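Serine protease (Arthrobacter nicotinovorans, PDB 3WY8) is a trypsin-like serine protease with keratinolytic activity that probably cleaves peptide bonds within its protein substrates. Local coordinates at residues I11-F16 with F128-A133; S26-T31 with G172-I177; S39-C44 with Q90-F95. All blocks are in the same frame, centred on the assembly; numbering follows the deposited sequence.

In the fold
The chain is the trypsin-like protease part of a longer protein, and all three contacts lie buried in it, none on the surface. Interactions 1 and 2 tie the two beta domains together: neighbouring strands 11-18 and 21-29 of the N-terminal barrel meet neighbouring strands 124-129 and 174-177 of the other sheet. Interaction 3 stays inside the barrel, where strand 37-40 pairs with 94-98. The chemistry follows that division. The interdomain contacts depend on packing, with waters added in interaction 1 and a close backbone approach in interaction 2; interaction 3 has true strand hydrogen bonds and a histidine-carboxylate pair, part of the probable catalytic triad.

Interaction 1 of 3, residues I11-F16 with F128-A133; sequences IGKIFF and FGYPAA
Tyr130 lays its ring against the backbone and side chain of Lys13 while, at the other end of the contact, Ile11 reaches Phe128; together they join the two beta domains of the chymotrypsin-like fold. Strand 11-18 belongs to the N-terminal barrel, and 128-133 is the end of strand 124-129 with the loop beyond it. The touching parts run nearly in the same direction but are too far apart to pair as strands, so side chains fill the gap.

Tyr130 has the largest area buried by the contact. Lys13 CB sits over one face of its ring, 3.9 Å from the ring centroid and 16° off the normal, in a CH-pi contact. Farther along the ring, Tyr130 CE2 comes within 3.5 Å of Gly12 C. The hydroxyl at the end bonds to Tyr62 O. It also receives a bond from a water, 2.9 Å from Tyr130 OH, and the same water donates to Ile11 O.

Ile11 makes the purely apolar half. With its chain extended at chi2 (178°), it carries CD1 over a face of the Phe128 ring, 4.0 Å from the centroid and 27° off the normal. The two side chains cross at about a right angle, and the nearest ring atom is Phe128 CG, 3.6 Å from Ile11 CD1.

Lys13 runs straight past the Tyr130 ring until its last torsion, where the chain bends and turns the ammonium group towards the backbone of the loop. There it is hydrogen-bonded to Gly138 O, so this buried amine is held by the protein as well as by solvent. A second water accepts from Lys13 NZ at 2.7 Å and can itself donate to Tyr130 O, 2.8 Å from the water oxygen.

Interaction 2 of 3, residues S26-T31 with G172-I177; sequences SGNSVT and GGPWFI
At the seam between the two beta domains, just after the probable nucleophile Ser171, Ser26 and Asn28 of the barrel strand 21-29 pack on Gly172, Gly173, Pro174 and Phe176. The backbones come nearest at the start. Ser26 O lies 3.0 Å from Gly172 C, an oxygen against a carbonyl carbon and not a hydrogen bond; this oxygen has its bond from Thr40 OG1 instead. Beside it, Ser26 CB rests on Gly173 CA at 3.7 Å. The Ser26 hydroxyl stands anti to its carbonyl carbon (chi1 -54°), where OG accepts from Tyr130 N and bonds to Gly169 O, tying the loop in front of the nucleophile to the barrel.

Ser171-Gly172-Gly173-Pro174 matches the Ser-Gly-Gly-Pro sequence familiar from trypsin-like proteases, in which the chain leaves the active-site serine and enters a strand of the second domain. Here that strand, 174-177, runs at 50° to strand 26-29, its axis 7.8 Å away, so the two do not pair.

Side chains bridge the widening gap. Asn28 crosses Pro174 at about a right angle, with Asn28 CB set 3.8 Å from Pro174 CG. Its amide continues towards Phe176, which comes from the opposite direction; the amide and ring planes are 87° apart, and Asn28 ND2 is 3.7 Å from Phe176 CZ. The buried amide is well supplied with partners: His10 ND1 at Asn28 OD1, and Gln185 OE1 and Ser113 OG at Asn28 ND2.

Interaction 3 of 3, residues S39-C44 with Q90-F95; sequences STAGHC and QYDTAF
His43 and Asp92 face each other where two strands of the N-terminal barrel run out into loops, in the place that the catalytic histidine and aspartate occupy in the trypsin-like fold. With Ser171, whose hydroxyl bonds to His43 NE2, they probably form the Ser-His-Asp triad.

The imidazole meets the carboxylate through its edge. His43 ND1 donates to Asp92 OD2 at 2.7 Å, with an angle of 157° at the hydrogen, and the oxygen lies almost exactly in the ring plane. The carboxylate is nonetheless twisted, its plane 40° from that of the ring. Its other oxygen grips the backbone of the same histidine: His43 N donates to Asp92 OD1 at 2.8 Å. Both bonds use syn lone pairs, so the two oxygens together fix the rotation of the carboxylate, and Ser190 OG adds a further bond to Asp92 OD2. On the histidine side, CG lies between the backbone N and the carbonyl carbon (chi1 79°), which folds the ring back so that ND1 and the main-chain N can address one carboxylate. Trp83 of helix 81-84 packs on both residues.

Next to the pair along the chain, the strands are in antiparallel register. Thr40 and Ala94 form a hydrogen-bonded pair, Thr40 N to Ala94 O at 3.0 Å and Ala94 N to Thr40 O at 3.0 Å. Ala94 CB then tucks against Gly42 CA, 3.7 Å away, where the chain turns into the short 3-10 segment that holds His43. One residue back, Ser39 and Phe95 are a non-hydrogen-bonded pair, and the phenyl ring, which also meets Tyr213 edge-to-face, brings Phe95 CE1 to 3.7 Å from Ser39 CB.

Interaction 1 of 3, residues I11-F16 with F128-A133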
ATOM      1  N   ILE A  11       7.698   1.823  -6.242  1.00 17.13           N
ATOM      2  CA  ILE A  11       6.629   0.865  -5.928  1.00 16.51           C
ATOM      3  C   ILE A  11       7.228  -0.531  -5.782  1.00 16.53           C
ATOM      4  O   ILE A  11       8.050  -0.950  -6.602  1.00 16.37           O
ATOM      5  CB  ILE A  11       5.527   0.831  -7.022  1.00 16.44           C
ATOM      6  CG1 ILE A  11       4.983   2.236  -7.296  1.00 16.08           C
ATOM      7  CG2 ILE A  11       4.393  -0.135  -6.624  1.00 16.37           C
ATOM      8  CD1 ILE A  11       3.932   2.293  -8.399  1.00 15.00           C
ATOM      9  N   GLY A  12       6.810  -1.251  -4.746  1.00 16.23           N
ATOM     10  CA  GLY A  12       7.386  -2.562  -4.477  1.00 16.24           C
ATOM     11  C   GLY A  12       6.430  -3.643  -4.011  1.00 16.42           C
ATOM     12  O   GLY A  12       5.278  -3.385  -3.653  1.00 16.28           O
ATOM     13  N   LYS A  13       6.939  -4.870  -4.041  1.00 16.25           N
ATOM     14  CA  LYS A  13       6.250  -6.034  -3.516  1.00 16.38           C
ATOM     15  C   LYS A  13       6.699  -6.247  -2.076  1.00 16.69           C
ATOM     16  O   LYS A  13       7.866  -6.016  -1.743  1.00 16.80           O
ATOM     17  CB  LYS A  13       6.591  -7.252  -4.372  1.00 16.34           C
ATOM     18  CG  LYS A  13       5.745  -8.496  -4.086  1.00 16.13           C
ATOM     19  CD  LYS A  13       6.148  -9.625  -5.030  1.00 16.39           C
ATOM     20  CE  LYS A  13       5.426 -10.931  -4.707  1.00 16.37           C
ATOM     21  NZ  LYS A  13       3.989 -10.925  -5.097  1.00 15.29           N
ATOM     22  N   ILE A  14       5.771  -6.684  -1.230  1.00 16.55           N
ATOM     23  CA  ILE A  14       6.060  -6.951   0.179  1.00 16.58           C
ATOM     24  C   ILE A  14       5.893  -8.435   0.477  1.00 16.89           C
ATOM     25  O   ILE A  14       4.901  -9.045   0.070  1.00 16.75           O
ATOM     26  CB  ILE A  14       5.133  -6.133   1.108  1.00 16.58           C
ATOM     27  CG1 ILE A  14       5.389  -4.631   0.937  1.00 16.49           C
ATOM     28  CG2 ILE A  14       5.318  -6.532   2.573  1.00 17.38           C
ATOM     29  CD1 ILE A  14       4.285  -3.748   1.521  1.00 17.05           C
ATOM     30  N   PHE A  15       6.878  -9.003   1.169  1.00 17.02           N
ATOM     31  CA  PHE A  15       6.803 -10.365   1.691  1.00 17.39           C
ATOM     32  C   PHE A  15       6.841 -10.246   3.204  1.00 17.52           C
ATOM     33  O   PHE A  15       7.741  -9.601   3.756  1.00 17.62           O
ATOM     34  CB  PHE A  15       7.998 -11.193   1.216  1.00 17.37           C
ATOM     35  CG  PHE A  15       8.060 -11.386  -0.275  1.00 17.23           C
ATOM     36  CD1 PHE A  15       7.567 -12.554  -0.857  1.00 17.24           C
ATOM     37  CD2 PHE A  15       8.622 -10.410  -1.097  1.00 17.37           C
ATOM     38  CE1 PHE A  15       7.626 -12.745  -2.232  1.00 16.84           C
ATOM     39  CE2 PHE A  15       8.692 -10.594  -2.477  1.00 17.51           C
ATOM     40  CZ  PHE A  15       8.197 -11.768  -3.046  1.00 16.84           C
ATOM     41  N   PHE A  16       5.876 -10.852   3.889  1.00 17.58           N
ATOM     42  CA  PHE A  16       5.827 -10.692   5.340  1.00 17.49           C
ATOM     43  C   PHE A  16       5.324 -11.900   6.117  1.00 17.73           C
ATOM     44  O   PHE A  16       4.723 -12.813   5.548  1.00 17.49           O
ATOM     45  CB  PHE A  16       5.071  -9.407   5.736  1.00 17.70           C
ATOM     46  CG  PHE A  16       3.593  -9.428   5.430  1.00 17.92           C
ATOM     47  CD1 PHE A  16       2.665  -9.583   6.455  1.00 18.64           C
ATOM     48  CD2 PHE A  16       3.129  -9.254   4.128  1.00 17.95           C
ATOM     49  CE1 PHE A  16       1.291  -9.588   6.192  1.00 18.11           C
ATOM     50  CE2 PHE A  16       1.755  -9.256   3.852  1.00 17.91           C
ATOM     51  CZ  PHE A  16       0.837  -9.422   4.889  1.00 18.77           C
ATOM     52  N   PHE A 128      -1.753   0.885  -8.267  1.00 16.32           N
ATOM     53  CA  PHE A 128      -0.752  -0.103  -8.653  1.00 16.29           C
ATOM     54  C   PHE A 128      -0.661  -1.225  -7.637  1.00 16.02           C
ATOM     55  O   PHE A 128      -0.976  -1.033  -6.470  1.00 16.51           O
ATOM     56  CB  PHE A 128       0.613   0.568  -8.766  1.00 16.13           C
ATOM     57  CG  PHE A 128       0.730   1.516  -9.921  1.00 16.25           C
ATOM     58  CD1 PHE A 128       1.410   1.135 -11.078  1.00 16.36           C
ATOM     59  CD2 PHE A 128       0.181   2.796  -9.853  1.00 17.27           C
ATOM     60  CE1 PHE A 128       1.538   2.016 -12.155  1.00 16.36           C
ATOM     61  CE2 PHE A 128       0.295   3.683 -10.927  1.00 16.85           C
ATOM     62  CZ  PHE A 128       0.973   3.288 -12.080  1.00 17.53           C
ATOM     63  N   GLY A 129      -0.218  -2.397  -8.077  1.00 16.02           N
ATOM     64  CA  GLY A 129       0.027  -3.493  -7.150  1.00 15.61           C
ATOM     65  C   GLY A 129       0.639  -4.714  -7.797  1.00 15.71           C
ATOM     66  O   GLY A 129       0.827  -4.759  -9.016  1.00 15.13           O
ATOM     67  N   TYR A 130       0.946  -5.697  -6.955  1.00 15.14           N
ATOM     68  CA  TYR A 130       1.438  -6.996  -7.380  1.00 15.35           C
ATOM     69  C   TYR A 130       0.386  -8.066  -7.065  1.00 15.37           C
ATOM     70  O   TYR A 130       0.549  -8.837  -6.112  1.00 15.64           O
ATOM     71  CB  TYR A 130       2.756  -7.314  -6.669  1.00 15.29           C
ATOM     72  CG  TYR A 130       3.940  -6.558  -7.209  1.00 16.11           C
ATOM     73  CD1 TYR A 130       4.719  -7.095  -8.230  1.00 15.58           C
ATOM     74  CD2 TYR A 130       4.284  -5.302  -6.700  1.00 16.16           C
ATOM     75  CE1 TYR A 130       5.811  -6.393  -8.737  1.00 16.70           C
ATOM     76  CE2 TYR A 130       5.378  -4.597  -7.197  1.00 15.94           C
ATOM     77  CZ  TYR A 130       6.134  -5.150  -8.214  1.00 16.20           C
ATOM     78  OH  TYR A 130       7.217  -4.462  -8.713  1.00 17.55           O
ATOM     79  N   PRO A 131      -0.702  -8.123  -7.863  1.00 15.74           N
ATOM     80  CA  PRO A 131      -1.723  -9.132  -7.586  1.00 15.76           C
ATOM     81  C   PRO A 131      -1.148 -10.538  -7.726  1.00 16.38           C
ATOM     82  O   PRO A 131      -0.379 -10.799  -8.660  1.00 16.00           O
ATOM     83  CB  PRO A 131      -2.795  -8.862  -8.647  1.00 15.67           C
ATOM     84  CG  PRO A 131      -2.091  -8.145  -9.747  1.00 15.34           C
ATOM     85  CD  PRO A 131      -1.019  -7.333  -9.071  1.00 15.57           C
ATOM     86  N   ALA A 132      -1.515 -11.420  -6.800  1.00 16.95           N
ATOM     87  CA  ALA A 132      -0.881 -12.731  -6.676  1.00 17.84           C
ATOM     88  C   ALA A 132      -1.853 -13.904  -6.776  1.00 18.49           C
ATOM     89  O   ALA A 132      -1.451 -15.061  -6.640  1.00 18.67           O
ATOM     90  CB  ALA A 132      -0.073 -12.808  -5.366  1.00 17.73           C
ATOM     91  N   ALA A 133      -3.128 -13.600  -7.005  1.00 19.22           N
ATOM     92  CA  ALA A 133      -4.157 -14.631  -7.143  1.00 19.65           C
ATOM     93  C   ALA A 133      -4.677 -14.686  -8.569  1.00 20.07           C
ATOM     94  O   ALA A 133      -4.736 -13.662  -9.258  1.00 19.67           O
ATOM     95  CB  ALA A 133      -5.299 -14.381  -6.169  1.00 19.79           C
TER
HETATM   96  O   HOH W   1       7.481  -1.634  -9.350  1.00 16.24           O
HETATM   97  O   HOH W   2       2.264  -9.165  -3.884  1.00 17.26           O

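Interaction 2 of 3, residues S26-T31 with G172-I177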
ATOM      1  N   SER A  26       1.622  -5.252  -1.403  1.00 16.16           N
ATOM      2  CA  SER A  26       2.297  -4.265  -2.228  1.00 16.09           C
ATOM      3  C   SER A  26       2.457  -2.991  -1.405  1.00 15.95           C
ATOM      4  O   SER A  26       1.752  -2.796  -0.409  1.00 15.74           O
ATOM      5  CB  SER A  26       1.480  -3.992  -3.493  1.00 16.36           C
ATOM      6  OG  SER A  26       1.217  -5.204  -4.175  1.00 16.15           O
ATOM      7  N   GLY A  27       3.387  -2.134  -1.806  1.00 15.72           N
ATOM      8  CA  GLY A  27       3.659  -0.915  -1.062  1.00 15.61           C
ATOM      9  C   GLY A  27       4.358   0.133  -1.899  1.00 15.61           C
ATOM     10  O   GLY A  27       4.632  -0.077  -3.085  1.00 14.97           O
ATOM     11  N   ASN A  28       4.653   1.266  -1.268  1.00 15.50           N
ATOM     12  CA  ASN A  28       5.213   2.402  -1.984  1.00 15.52           C
ATOM     13  C   ASN A  28       6.129   3.227  -1.100  1.00 15.53           C
ATOM     14  O   ASN A  28       5.789   3.519   0.050  1.00 15.41           O
ATOM     15  CB  ASN A  28       4.072   3.280  -2.509  1.00 15.35           C
ATOM     16  CG  ASN A  28       4.541   4.326  -3.491  1.00 15.92           C
ATOM     17  OD1 ASN A  28       5.292   4.031  -4.423  1.00 16.92           O
ATOM     18  ND2 ASN A  28       4.079   5.552  -3.304  1.00 16.34           N
ATOM     19  N   SER A  29       7.293   3.595  -1.639  1.00 15.90           N
ATOM     20  CA  SER A  29       8.191   4.522  -0.961  1.00 16.46           C
ATOM     21  C   SER A  29       7.559   5.917  -0.970  1.00 16.60           C
ATOM     22  O   SER A  29       7.283   6.475  -2.035  1.00 16.49           O
ATOM     23  CB  SER A  29       9.564   4.541  -1.638  1.00 16.67           C
ATOM     24  OG  SER A  29      10.418   5.506  -1.034  1.00 16.97           O
ATOM     25  N   VAL A  30       7.307   6.459   0.220  1.00 17.03           N
ATOM     26  CA  VAL A  30       6.670   7.778   0.340  1.00 17.20           C
ATOM     27  C   VAL A  30       7.615   8.782   0.981  1.00 17.65           C
ATOM     28  O   VAL A  30       8.439   8.423   1.825  1.00 17.57           O
ATOM     29  CB  VAL A  30       5.316   7.736   1.103  1.00 16.87           C
ATOM     30  CG1 VAL A  30       4.267   6.985   0.284  1.00 17.07           C
ATOM     31  CG2 VAL A  30       5.461   7.116   2.498  1.00 16.98           C
ATOM     32  N   THR A  31       7.497  10.038   0.564  1.00 18.19           N
ATOM     33  CA  THR A  31       8.389  11.082   1.055  1.00 18.79           C
ATOM     34  C   THR A  31       8.245  11.204   2.569  1.00 18.92           C
ATOM     35  O   THR A  31       7.141  11.168   3.097  1.00 19.12           O
ATOM     36  CB  THR A  31       8.114  12.427   0.368  1.00 18.90           C
ATOM     37  OG1 THR A  31       8.142  12.244  -1.056  1.00 21.25           O
ATOM     38  CG2 THR A  31       9.163  13.452   0.756  1.00 17.89           C
ATOM     39  N   GLY A 172      -2.444  -2.976  -0.268  1.00 15.24           N
ATOM     40  CA  GLY A 172      -1.409  -2.048   0.173  1.00 15.31           C
ATOM     41  C   GLY A 172      -0.789  -1.236  -0.945  1.00 15.33           C
ATOM     42  O   GLY A 172      -0.072  -0.275  -0.682  1.00 15.17           O
ATOM     43  N   GLY A 173      -1.047  -1.634  -2.192  1.00 15.23           N
ATOM     44  CA  GLY A 173      -0.519  -0.915  -3.353  1.00 15.50           C
ATOM     45  C   GLY A 173      -1.052   0.505  -3.437  1.00 15.37           C
ATOM     46  O   GLY A 173      -2.185   0.765  -3.033  1.00 15.23           O
ATOM     47  N   PRO A 174      -0.247   1.435  -3.978  1.00 15.26           N
ATOM     48  CA  PRO A 174      -0.606   2.851  -3.900  1.00 15.30           C
ATOM     49  C   PRO A 174      -1.694   3.307  -4.878  1.00 15.40           C
ATOM     50  O   PRO A 174      -1.729   2.860  -6.025  1.00 15.37           O
ATOM     51  CB  PRO A 174       0.714   3.558  -4.210  1.00 15.24           C
ATOM     52  CG  PRO A 174       1.453   2.594  -5.107  1.00 15.64           C
ATOM     53  CD  PRO A 174       1.083   1.227  -4.589  1.00 15.48           C
ATOM     54  N   TRP A 175      -2.562   4.198  -4.401  1.00 15.49           N
ATOM     55  CA  TRP A 175      -3.473   4.954  -5.254  1.00 15.45           C
ATOM     56  C   TRP A 175      -2.865   6.328  -5.476  1.00 15.74           C
ATOM     57  O   TRP A 175      -2.642   7.069  -4.512  1.00 15.60           O
ATOM     58  CB  TRP A 175      -4.823   5.157  -4.559  1.00 15.39           C
ATOM     59  CG  TRP A 175      -5.725   3.969  -4.510  1.00 15.14           C
ATOM     60  CD1 TRP A 175      -5.364   2.659  -4.386  1.00 15.68           C
ATOM     61  CD2 TRP A 175      -7.155   3.991  -4.537  1.00 15.50           C
ATOM     62  NE1 TRP A 175      -6.483   1.860  -4.355  1.00 15.83           N
ATOM     63  CE2 TRP A 175      -7.596   2.654  -4.445  1.00 15.99           C
ATOM     64  CE3 TRP A 175      -8.109   5.014  -4.635  1.00 15.20           C
ATOM     65  CZ2 TRP A 175      -8.953   2.308  -4.457  1.00 16.24           C
ATOM     66  CZ3 TRP A 175      -9.459   4.674  -4.645  1.00 14.83           C
ATOM     67  CH2 TRP A 175      -9.867   3.332  -4.553  1.00 16.15           C
ATOM     68  N   PHE A 176      -2.611   6.675  -6.733  1.00 15.67           N
ATOM     69  CA  PHE A 176      -2.129   8.018  -7.059  1.00 16.08           C
ATOM     70  C   PHE A 176      -3.258   8.843  -7.639  1.00 16.42           C
ATOM     71  O   PHE A 176      -3.986   8.368  -8.511  1.00 16.80           O
ATOM     72  CB  PHE A 176      -0.969   7.963  -8.060  1.00 16.10           C
ATOM     73  CG  PHE A 176       0.221   7.194  -7.564  1.00 15.67           C
ATOM     74  CD1 PHE A 176       1.112   7.773  -6.670  1.00 16.19           C
ATOM     75  CD2 PHE A 176       0.445   5.888  -7.989  1.00 15.46           C
ATOM     76  CE1 PHE A 176       2.218   7.057  -6.197  1.00 16.63           C
ATOM     77  CE2 PHE A 176       1.542   5.169  -7.526  1.00 15.53           C
ATOM     78  CZ  PHE A 176       2.429   5.749  -6.629  1.00 16.92           C
ATOM     79  N   ILE A 177      -3.422  10.070  -7.144  1.00 16.84           N
ATOM     80  CA  ILE A 177      -4.383  11.000  -7.745  1.00 17.21           C
ATOM     81  C   ILE A 177      -3.935  11.274  -9.174  1.00 17.49           C
ATOM     82  O   ILE A 177      -2.775  11.609  -9.406  1.00 17.35           O
ATOM     83  CB  ILE A 177      -4.468  12.341  -6.988  1.00 17.19           C
ATOM     84  CG1 ILE A 177      -4.881  12.117  -5.531  1.00 17.18           C
ATOM     85  CG2 ILE A 177      -5.451  13.288  -7.691  1.00 17.34           C
ATOM     86  CD1 ILE A 177      -4.657  13.337  -4.628  1.00 17.18           C
TER

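Interaction 3 of 3, residues S39-C44 with Q90-F95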
ATOM      1  N   SER A  39       4.482   3.171   2.454  1.00 16.23           N
ATOM      2  CA  SER A  39       3.047   3.106   2.686  1.00 15.80           C
ATOM      3  C   SER A  39       2.496   1.744   2.259  1.00 16.04           C
ATOM      4  O   SER A  39       2.960   1.154   1.282  1.00 15.91           O
ATOM      5  CB  SER A  39       2.344   4.198   1.897  1.00 15.88           C
ATOM      6  OG  SER A  39       2.564   3.990   0.516  1.00 14.88           O
ATOM      7  N   THR A  40       1.497   1.266   2.993  1.00 15.97           N
ATOM      8  CA  THR A  40       0.842  -0.011   2.697  1.00 16.29           C
ATOM      9  C   THR A  40      -0.504  -0.066   3.430  1.00 16.10           C
ATOM     10  O   THR A  40      -0.929   0.939   4.005  1.00 16.11           O
ATOM     11  CB  THR A  40       1.774  -1.226   3.022  1.00 16.21           C
ATOM     12  OG1 THR A  40       1.226  -2.431   2.469  1.00 17.25           O
ATOM     13  CG2 THR A  40       1.999  -1.393   4.530  1.00 17.28           C
ATOM     14  N   ALA A  41      -1.179  -1.212   3.388  1.00 16.15           N
ATOM     15  CA  ALA A  41      -2.428  -1.390   4.135  1.00 16.01           C
ATOM     16  C   ALA A  41      -2.115  -1.796   5.565  1.00 16.05           C
ATOM     17  O   ALA A  41      -1.090  -2.420   5.818  1.00 15.74           O
ATOM     18  CB  ALA A  41      -3.300  -2.445   3.477  1.00 16.02           C
ATOM     19  N   GLY A  42      -2.999  -1.446   6.497  1.00 16.22           N
ATOM     20  CA  GLY A  42      -2.838  -1.876   7.887  1.00 16.19           C
ATOM     21  C   GLY A  42      -2.781  -3.392   7.958  1.00 16.42           C
ATOM     22  O   GLY A  42      -1.966  -3.957   8.692  1.00 16.55           O
ATOM     23  N   HIS A  43      -3.626  -4.052   7.165  1.00 16.64           N
ATOM     24  CA  HIS A  43      -3.687  -5.522   7.170  1.00 16.75           C
ATOM     25  C   HIS A  43      -2.468  -6.208   6.548  1.00 17.08           C
ATOM     26  O   HIS A  43      -2.337  -7.434   6.613  1.00 17.33           O
ATOM     27  CB  HIS A  43      -5.031  -6.039   6.608  1.00 16.85           C
ATOM     28  CG  HIS A  43      -5.129  -6.043   5.113  1.00 16.83           C
ATOM     29  ND1 HIS A  43      -5.809  -5.072   4.407  1.00 17.51           N
ATOM     30  CD2 HIS A  43      -4.694  -6.939   4.196  1.00 17.92           C
ATOM     31  CE1 HIS A  43      -5.756  -5.353   3.116  1.00 16.98           C
ATOM     32  NE2 HIS A  43      -5.089  -6.483   2.962  1.00 17.34           N
ATOM     33  N   CYS A  44      -1.564  -5.410   5.981  1.00 16.98           N
ATOM     34  CA  CYS A  44      -0.308  -5.924   5.443  1.00 17.65           C
ATOM     35  C   CYS A  44       0.816  -5.908   6.477  1.00 17.62           C
ATOM     36  O   CYS A  44       1.934  -6.326   6.184  1.00 18.25           O
ATOM     37  CB  CYS A  44       0.126  -5.130   4.208  1.00 17.71           C
ATOM     38  SG  CYS A  44      -0.958  -5.313   2.760  1.00 19.44           S
ATOM     39  N   GLN A  90     -12.116   1.270   8.093  1.00 18.83           N
ATOM     40  CA  GLN A  90     -12.060   2.690   7.740  1.00 18.72           C
ATOM     41  C   GLN A  90     -10.628   3.215   7.751  1.00 18.63           C
ATOM     42  O   GLN A  90     -10.287   4.140   7.005  1.00 18.66           O
ATOM     43  CB  GLN A  90     -12.920   3.537   8.687  1.00 18.56           C
ATOM     44  CG  GLN A  90     -12.730   5.037   8.479  1.00 18.96           C
ATOM     45  CD  GLN A  90     -13.852   5.884   9.040  1.00 19.31           C
ATOM     46  OE1 GLN A  90     -14.815   5.373   9.617  1.00 20.34           O
ATOM     47  NE2 GLN A  90     -13.732   7.198   8.868  1.00 19.50           N
ATOM     48  N   TYR A  91      -9.800   2.612   8.600  1.00 18.36           N
ATOM     49  CA  TYR A  91      -8.443   3.087   8.822  1.00 18.36           C
ATOM     50  C   TYR A  91      -7.394   2.047   8.419  1.00 18.10           C
ATOM     51  O   TYR A  91      -6.350   1.924   9.062  1.00 17.70           O
ATOM     52  CB  TYR A  91      -8.278   3.513  10.290  1.00 18.50           C
ATOM     53  CG  TYR A  91      -9.327   4.503  10.761  1.00 19.08           C
ATOM     54  CD1 TYR A  91      -9.235   5.853  10.433  1.00 19.31           C
ATOM     55  CD2 TYR A  91     -10.415   4.083  11.528  1.00 20.18           C
ATOM     56  CE1 TYR A  91     -10.200   6.769  10.861  1.00 20.92           C
ATOM     57  CE2 TYR A  91     -11.381   4.993  11.970  1.00 21.21           C
ATOM     58  CZ  TYR A  91     -11.265   6.330  11.631  1.00 21.31           C
ATOM     59  OH  TYR A  91     -12.215   7.233  12.063  1.00 22.85           O
ATOM     60  N   ASP A  92      -7.669   1.319   7.335  1.00 17.67           N
ATOM     61  CA  ASP A  92      -6.762   0.279   6.846  1.00 17.54           C
ATOM     62  C   ASP A  92      -5.621   0.875   6.015  1.00 17.46           C
ATOM     63  O   ASP A  92      -5.555   0.702   4.799  1.00 17.65           O
ATOM     64  CB  ASP A  92      -7.537  -0.788   6.050  1.00 17.37           C
ATOM     65  CG  ASP A  92      -6.692  -2.014   5.722  1.00 17.97           C
ATOM     66  OD1 ASP A  92      -5.634  -2.208   6.359  1.00 16.44           O
ATOM     67  OD2 ASP A  92      -7.100  -2.790   4.824  1.00 18.37           O
ATOM     68  N   THR A  93      -4.736   1.597   6.693  1.00 16.97           N
ATOM     69  CA  THR A  93      -3.499   2.083   6.100  1.00 16.78           C
ATOM     70  C   THR A  93      -2.456   2.085   7.198  1.00 16.72           C
ATOM     71  O   THR A  93      -2.773   2.327   8.363  1.00 16.63           O
ATOM     72  CB  THR A  93      -3.648   3.502   5.500  1.00 16.51           C
ATOM     73  OG1 THR A  93      -4.563   3.460   4.399  1.00 16.78           O
ATOM     74  CG2 THR A  93      -2.311   4.039   4.991  1.00 16.62           C
ATOM     75  N   ALA A  94      -1.218   1.797   6.819  1.00 16.68           N
ATOM     76  CA  ALA A  94      -0.115   1.801   7.760  1.00 16.92           C
ATOM     77  C   ALA A  94       1.185   2.143   7.050  1.00 17.20           C
ATOM     78  O   ALA A  94       1.249   2.170   5.820  1.00 17.02           O
ATOM     79  CB  ALA A  94      -0.016   0.452   8.461  1.00 16.69           C
ATOM     80  N   PHE A  95       2.216   2.428   7.837  1.00 17.13           N
ATOM     81  CA  PHE A  95       3.489   2.842   7.293  1.00 17.45           C
ATOM     82  C   PHE A  95       4.602   2.061   7.955  1.00 17.65           C
ATOM     83  O   PHE A  95       4.653   1.932   9.177  1.00 18.11           O
ATOM     84  CB  PHE A  95       3.694   4.352   7.465  1.00 17.28           C
ATOM     85  CG  PHE A  95       2.621   5.168   6.813  1.00 17.00           C
ATOM     86  CD1 PHE A  95       2.752   5.589   5.495  1.00 16.90           C
ATOM     87  CD2 PHE A  95       1.451   5.477   7.505  1.00 17.07           C
ATOM     88  CE1 PHE A  95       1.744   6.330   4.877  1.00 17.37           C
ATOM     89  CE2 PHE A  95       0.431   6.210   6.896  1.00 17.11           C
ATOM     90  CZ  PHE A  95       0.581   6.641   5.580  1.00 16.94           C
TER